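Local atomic coordinates of halorhodopsin (Halobacterium salinarum, PDB entry 2JAF), a protein that probably pumps chloride ions across the archaeal membrane when light is absorbed by its bound retinal. Residues Met50-Trp63 and Leu249-Ala263. The protein carries 2 engineered substitutions. Numbering follows the deposited sequence.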
loop_
_atom_site.group_PDB
_atom_site.type_symbol
_atom_site.label_atom_id
_atom_site.label_comp_id
_atom_site.label_asym_id
_atom_site.label_seq_id
_atom_site.Cartn_x
_atom_site.Cartn_y
_atom_site.Cartn_z
ATOM N N MET A 50 -7.671 19.167 -21.744
ATOM C CA MET A 50 -8.695 18.306 -22.327
ATOM C C MET A 50 -9.887 18.099 -21.405
ATOM O O MET A 50 -10.983 17.783 -21.861
ATOM C CB MET A 50 -8.093 16.945 -22.696
ATOM C CG MET A 50 -7.164 16.986 -23.897
ATOM S SD MET A 50 -6.301 15.423 -24.153
ATOM C CE MET A 50 -7.601 14.419 -24.916
ATOM N N GLY A 51 -9.673 18.271 -20.107
ATOM C CA GLY A 51 -10.756 18.093 -19.158
ATOM C C GLY A 51 -11.467 19.393 -18.823
ATOM O O GLY A 51 -12.361 19.414 -17.977
ATOM N N ARG A 52 -11.075 20.472 -19.493
ATOM C CA ARG A 52 -11.665 21.787 -19.253
ATOM C C ARG A 52 -13.186 21.764 -19.177
ATOM O O ARG A 52 -13.772 22.382 -18.290
ATOM C CB ARG A 52 -11.222 22.776 -20.337
ATOM C CG ARG A 52 -11.602 22.371 -21.750
ATOM C CD ARG A 52 -11.078 23.369 -22.768
ATOM N NE ARG A 52 -11.387 22.961 -24.135
ATOM C CZ ARG A 52 -11.080 23.670 -25.217
ATOM N NH1 ARG A 52 -10.450 24.832 -25.095
ATOM N NH2 ARG A 52 -11.405 23.219 -26.421
ATOM N N THR A 53 -13.826 21.051 -20.097
ATOM C CA THR A 53 -15.281 20.983 -20.107
ATOM C C THR A 53 -15.832 19.571 -19.934
ATOM O O THR A 53 -16.780 19.179 -20.616
ATOM C CB THR A 53 -15.857 21.586 -21.406
ATOM O OG1 THR A 53 -15.305 20.907 -22.541
ATOM C CG2 THR A 53 -15.524 23.067 -21.494
ATOM N N ILE A 54 -15.238 18.812 -19.017
ATOM C CA ILE A 54 -15.686 17.450 -18.743
ATOM C C ILE A 54 -16.784 17.473 -17.688
ATOM O O ILE A 54 -16.579 17.955 -16.575
ATOM C CB ILE A 54 -14.524 16.562 -18.240
ATOM C CG1 ILE A 54 -13.539 16.303 -19.380
ATOM C CG2 ILE A 54 -15.062 15.241 -17.700
ATOM C CD1 ILE A 54 -14.151 15.583 -20.565
ATOM N N ARG A 55 -17.953 16.951 -18.046
ATOM C CA ARG A 55 -19.084 16.921 -17.127
ATOM C C ARG A 55 -18.770 16.104 -15.881
ATOM O O ARG A 55 -18.026 15.125 -15.942
ATOM C CB ARG A 55 -20.315 16.338 -17.823
ATOM C CG ARG A 55 -20.113 14.940 -18.376
ATOM C CD ARG A 55 -21.401 14.409 -18.982
ATOM N NE ARG A 55 -22.460 14.290 -17.984
ATOM C CZ ARG A 55 -23.701 13.896 -18.255
ATOM N NH1 ARG A 55 -24.045 13.583 -19.497
ATOM N NH2 ARG A 55 -24.598 13.814 -17.281
ATOM N N PRO A 56 -19.339 16.499 -14.730
ATOM C CA PRO A 56 -19.123 15.805 -13.456
ATOM C C PRO A 56 -19.656 14.375 -13.465
ATOM O O PRO A 56 -20.452 14.004 -14.325
ATOM C CB PRO A 56 -19.849 16.699 -12.453
ATOM C CG PRO A 56 -20.968 17.268 -13.264
ATOM C CD PRO A 56 -20.269 17.630 -14.554
ATOM N N GLY A 57 -19.209 13.575 -12.503
ATOM C CA GLY A 57 -19.648 12.193 -12.429
ATOM C C GLY A 57 -18.578 11.227 -12.908
ATOM O O GLY A 57 -17.401 11.382 -12.580
ATOM N N ARG A 58 -18.988 10.232 -13.690
ATOM C CA ARG A 58 -18.070 9.226 -14.220
ATOM C C ARG A 58 -16.929 9.832 -15.044
ATOM O O ARG A 58 -15.758 9.522 -14.816
ATOM C CB ARG A 58 -18.841 8.225 -15.086
ATOM C CG ARG A 58 -19.999 7.539 -14.379
ATOM C CD ARG A 58 -19.510 6.580 -13.314
ATOM N NE ARG A 58 -18.747 5.475 -13.888
ATOM C CZ ARG A 58 -18.246 4.468 -13.178
ATOM N NH1 ARG A 58 -18.428 4.429 -11.863
ATOM N NH2 ARG A 58 -17.571 3.497 -13.781
ATOM N N PRO A 59 -17.259 10.702 -16.016
ATOM C CA PRO A 59 -16.250 11.341 -16.869
ATOM C C PRO A 59 -15.137 12.041 -16.095
ATOM O O PRO A 59 -13.961 11.696 -16.222
ATOM C CB PRO A 59 -17.074 12.324 -17.697
ATOM C CG PRO A 59 -18.387 11.630 -17.820
ATOM C CD PRO A 59 -18.613 11.123 -16.418
ATOM N N ARG A 60 -15.522 13.033 -15.298
ATOM C CA ARG A 60 -14.576 13.805 -14.502
ATOM C C ARG A 60 -13.732 12.905 -13.603
ATOM O O ARG A 60 -12.557 13.177 -13.369
ATOM C CB ARG A 60 -15.335 14.823 -13.648
ATOM C CG ARG A 60 -14.450 15.741 -12.831
ATOM C CD ARG A 60 -15.285 16.584 -11.883
ATOM N NE ARG A 60 -14.467 17.490 -11.084
ATOM C CZ ARG A 60 -13.776 18.509 -11.585
ATOM N NH1 ARG A 60 -13.802 18.754 -12.889
ATOM N NH2 ARG A 60 -13.060 19.281 -10.781
ATOM N N LEU A 61 -14.340 11.835 -13.105
ATOM C CA LEU A 61 -13.652 10.892 -12.229
ATOM C C LEU A 61 -12.530 10.153 -12.956
ATOM O O LEU A 61 -11.435 9.981 -12.416
ATOM C CB LEU A 61 -14.650 9.879 -11.666
ATOM C CG LEU A 61 -14.086 8.791 -10.750
ATOM C CD1 LEU A 61 -13.387 9.426 -9.554
ATOM C CD2 LEU A 61 -15.216 7.885 -10.292
ATOM N N ILE A 62 -12.807 9.701 -14.173
ATOM C CA ILE A 62 -11.799 8.993 -14.951
ATOM C C ILE A 62 -10.731 9.999 -15.369
ATOM O O ILE A 62 -9.559 9.653 -15.513
ATOM C CB ILE A 62 -12.422 8.325 -16.194
ATOM C CG1 ILE A 62 -13.449 7.278 -15.752
ATOM C CG2 ILE A 62 -11.339 7.659 -17.032
ATOM C CD1 ILE A 62 -14.199 6.623 -16.897
ATOM N N TRP A 63 -11.145 11.248 -15.552
ATOM C CA TRP A 63 -10.227 12.317 -15.922
ATOM C C TRP A 63 -9.167 12.489 -14.832
ATOM O O TRP A 63 -7.979 12.621 -15.126
ATOM C CB TRP A 63 -10.990 13.632 -16.101
ATOM C CG TRP A 63 -10.102 14.816 -16.338
ATOM C CD1 TRP A 63 -9.229 14.995 -17.372
ATOM C CD2 TRP A 63 -10.009 15.994 -15.525
ATOM N NE1 TRP A 63 -8.600 16.213 -17.256
ATOM C CE2 TRP A 63 -9.061 16.846 -16.132
ATOM C CE3 TRP A 63 -10.637 16.411 -14.344
ATOM C CZ2 TRP A 63 -8.724 18.097 -15.596
ATOM C CZ3 TRP A 63 -10.302 17.655 -13.809
ATOM C CH2 TRP A 63 -9.354 18.482 -14.438
ATOM N N LEU A 249 -7.393 7.238 -24.052
ATOM C CA LEU A 249 -8.484 6.991 -23.118
ATOM C C LEU A 249 -9.268 8.269 -22.809
ATOM O O LEU A 249 -10.497 8.294 -22.916
ATOM C CB LEU A 249 -7.930 6.374 -21.828
ATOM C CG LEU A 249 -8.796 6.231 -20.570
ATOM C CD1 LEU A 249 -10.229 5.875 -20.915
ATOM C CD2 LEU A 249 -8.164 5.165 -19.680
ATOM N N LEU A 250 -8.552 9.329 -22.447
ATOM C CA LEU A 250 -9.182 10.597 -22.104
ATOM C C LEU A 250 -9.947 11.223 -23.272
ATOM O O LEU A 250 -11.065 11.720 -23.097
ATOM C CB LEU A 250 -8.122 11.573 -21.588
ATOM C CG LEU A 250 -8.628 12.896 -21.009
ATOM C CD1 LEU A 250 -9.707 12.627 -19.969
ATOM C CD2 LEU A 250 -7.464 13.646 -20.384
ATOM N N ARG A 251 -9.351 11.190 -24.459
ATOM C CA ARG A 251 -9.982 11.762 -25.643
ATOM C C ARG A 251 -11.313 11.081 -25.930
ATOM O O ARG A 251 -12.282 11.739 -26.309
ATOM C CB ARG A 251 -9.064 11.631 -26.864
ATOM C CG ARG A 251 -9.641 12.243 -28.143
ATOM C CD ARG A 251 -8.702 12.100 -29.339
ATOM N NE ARG A 251 -8.431 10.702 -29.663
ATOM C CZ ARG A 251 -7.624 10.295 -30.640
ATOM N NH1 ARG A 251 -6.999 11.182 -31.407
ATOM N NH2 ARG A 251 -7.430 8.998 -30.842
ATOM N N TRP A 252 -11.361 9.764 -25.748
ATOM C CA TRP A 252 -12.586 9.017 -26.000
ATOM C C TRP A 252 -13.646 9.419 -24.980
ATOM O O TRP A 252 -14.799 9.661 -25.334
ATOM C CB TRP A 252 -12.341 7.508 -25.906
ATOM C CG TRP A 252 -13.525 6.699 -26.376
ATOM C CD1 TRP A 252 -13.785 6.289 -27.655
ATOM C CD2 TRP A 252 -14.641 6.280 -25.585
ATOM N NE1 TRP A 252 -14.999 5.640 -27.708
ATOM C CE2 TRP A 252 -15.546 5.621 -26.453
ATOM C CE3 TRP A 252 -14.970 6.399 -24.228
ATOM C CZ2 TRP A 252 -16.758 5.084 -26.004
ATOM C CZ3 TRP A 252 -16.179 5.864 -23.783
ATOM C CH2 TRP A 252 -17.056 5.215 -24.671
ATOM N N VAL A 253 -13.249 9.480 -23.713
ATOM C CA VAL A 253 -14.169 9.857 -22.648
ATOM C C VAL A 253 -14.780 11.237 -22.899
ATOM O O VAL A 253 -15.972 11.444 -22.667
ATOM C CB VAL A 253 -13.456 9.849 -21.271
ATOM C CG1 VAL A 253 -14.364 10.435 -20.199
ATOM C CG2 VAL A 253 -13.075 8.419 -20.899
ATOM N N ALA A 254 -13.970 12.173 -23.384
ATOM C CA ALA A 254 -14.454 13.527 -23.655
ATOM C C ALA A 254 -15.493 13.549 -24.774
ATOM O O ALA A 254 -16.433 14.349 -24.744
ATOM C CB ALA A 254 -13.284 14.441 -24.011
ATOM N N ASN A 255 -15.326 12.666 -25.756
ATOM C CA ASN A 255 -16.246 12.591 -26.888
ATOM C C ASN A 255 -17.396 11.609 -26.671
ATOM O O ASN A 255 -18.231 11.417 -27.559
ATOM C CB ASN A 255 -15.487 12.189 -28.154
ATOM C CG ASN A 255 -14.460 13.221 -28.568
ATOM O OD1 ASN A 255 -14.792 14.386 -28.794
ATOM N ND2 ASN A 255 -13.204 12.801 -28.671
ATOM N N ASN A 256 -17.445 10.995 -25.494
ATOM C CA ASN A 256 -18.490 10.021 -25.192
ATOM C C ASN A 256 -18.968 10.118 -23.746
ATOM O O ASN A 256 -19.247 9.106 -23.099
ATOM C CB ASN A 256 -17.964 8.611 -25.485
ATOM C CG ASN A 256 -17.598 8.421 -26.948
ATOM O OD1 ASN A 256 -18.459 8.151 -27.783
ATOM N ND2 ASN A 256 -16.317 8.579 -27.267
ATOM N N GLU A 257 -19.070 11.347 -23.249
ATOM C CA GLU A 257 -19.510 11.600 -21.883
ATOM C C GLU A 257 -20.838 10.930 -21.532
ATOM O O GLU A 257 -20.990 10.396 -20.433
ATOM C CB GLU A 257 -19.609 13.107 -21.643
ATOM C CG GLU A 257 -18.266 13.787 -21.416
ATOM C CD GLU A 257 -18.347 15.295 -21.541
ATOM O OE1 GLU A 257 -17.367 15.979 -21.178
ATOM O OE2 GLU A 257 -19.391 15.797 -22.010
ATOM N N ARG A 258 -21.794 10.958 -22.458
ATOM C CA ARG A 258 -23.099 10.341 -22.217
ATOM C C ARG A 258 -22.969 8.867 -21.855
ATOM O O ARG A 258 -23.501 8.414 -20.845
ATOM C CB ARG A 258 -23.996 10.451 -23.453
ATOM C CG ARG A 258 -24.545 11.832 -23.750
ATOM C CD ARG A 258 -25.593 11.741 -24.854
ATOM N NE ARG A 258 -26.169 13.037 -25.197
ATOM C CZ ARG A 258 -25.496 14.027 -25.774
ATOM N NH1 ARG A 258 -24.213 13.873 -26.075
ATOM N NH2 ARG A 258 -26.109 15.172 -26.054
ATOM N N THR A 259 -22.259 8.122 -22.697
ATOM C CA THR A 259 -22.073 6.691 -22.489
ATOM C C THR A 259 -21.420 6.347 -21.151
ATOM O O THR A 259 -21.845 5.412 -20.472
ATOM C CB THR A 259 -21.235 6.078 -23.631
ATOM O OG1 THR A 259 -21.864 6.360 -24.889
ATOM C CG2 THR A 259 -21.121 4.570 -23.460
ATOM N N VAL A 260 -20.394 7.098 -20.768
ATOM C CA VAL A 260 -19.707 6.834 -19.508
ATOM C C VAL A 260 -20.491 7.337 -18.299
ATOM O O VAL A 260 -20.457 6.725 -17.230
ATOM C CB VAL A 260 -18.300 7.470 -19.491
ATOM C CG1 VAL A 260 -17.429 6.825 -20.554
ATOM C CG2 VAL A 260 -18.398 8.962 -19.730
ATOM N N ALA A 261 -21.201 8.448 -18.471
ATOM C CA ALA A 261 -21.987 9.025 -17.386
ATOM C C ALA A 261 -23.189 8.155 -17.036
ATOM O O ALA A 261 -23.561 8.043 -15.868
ATOM C CB ALA A 261 -22.450 10.431 -17.764
ATOM N N VAL A 262 -23.790 7.539 -18.050
ATOM C CA VAL A 262 -24.956 6.684 -17.843
ATOM C C VAL A 262 -24.604 5.337 -17.219
ATOM O O VAL A 262 -25.419 4.415 -17.217
ATOM C CB VAL A 262 -25.701 6.423 -19.172
ATOM C CG1 VAL A 262 -26.223 7.735 -19.743
ATOM C CG2 VAL A 262 -24.774 5.740 -20.162
ATOM N N ALA A 263 -23.390 5.228 -16.687
ATOM C CA ALA A 263 -22.942 3.991 -16.057
ATOM C C ALA A 263 -23.386 3.938 -14.599
ATOM O O ALA A 263 -22.916 4.717 -13.767
ATOM C CB ALA A 263 -21.424 3.879 -16.149
#
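Pro59 is the knob of this contact: its ring sits in a hole formed by Val253, Glu257, Val260 and Ala261, and its CG presses on Val260 CG2 at 3.3 Å, tighter than usual for two carbons. Arg55 and Glu257 illustrate how a loop can pack on a short helix without a salt bridge between them. Their guanidinium and carboxylate planes stand 90° apart, and despite the opposite charges Arg55 NE remains 5.3 Å from Glu257 OE2. The side chains meet mainly through their aliphatic parts, Arg55 CD lying 3.5 Å from Glu257 CB. A bend at chi3 (-62°) carries the guanidinium over Ala261; Ala261 CB lies 3.7 Å from Arg55 CZ, over the centre of one face. Glu257 OE1 instead takes a weak hydrogen bond from the backbone N of Arg55 (3.3 Å) and touches Ile54 CD1. An alanine in place of Glu257 would probably leave that N-H without this acceptor and open a gap beside the Arg55 chain. Farther along, Leu250 runs alongside Trp63: Leu250 CD1 lies 3.5 Å from Trp63 CD1, at the indole edge, while Gly51 CA sits over one ring face, toward its rim. The contact thus joins the loop after helix 27-50 and the first turns of helix 58-82 to the end of helix 227-255, where segments 58-63 and 249-255 run nearly antiparallel (166°), and to short helix 257-261. Helix 106-127 adjoins both through Ile62 and Leu249, and just beyond it Asp128 forms a salt bridge with Arg58.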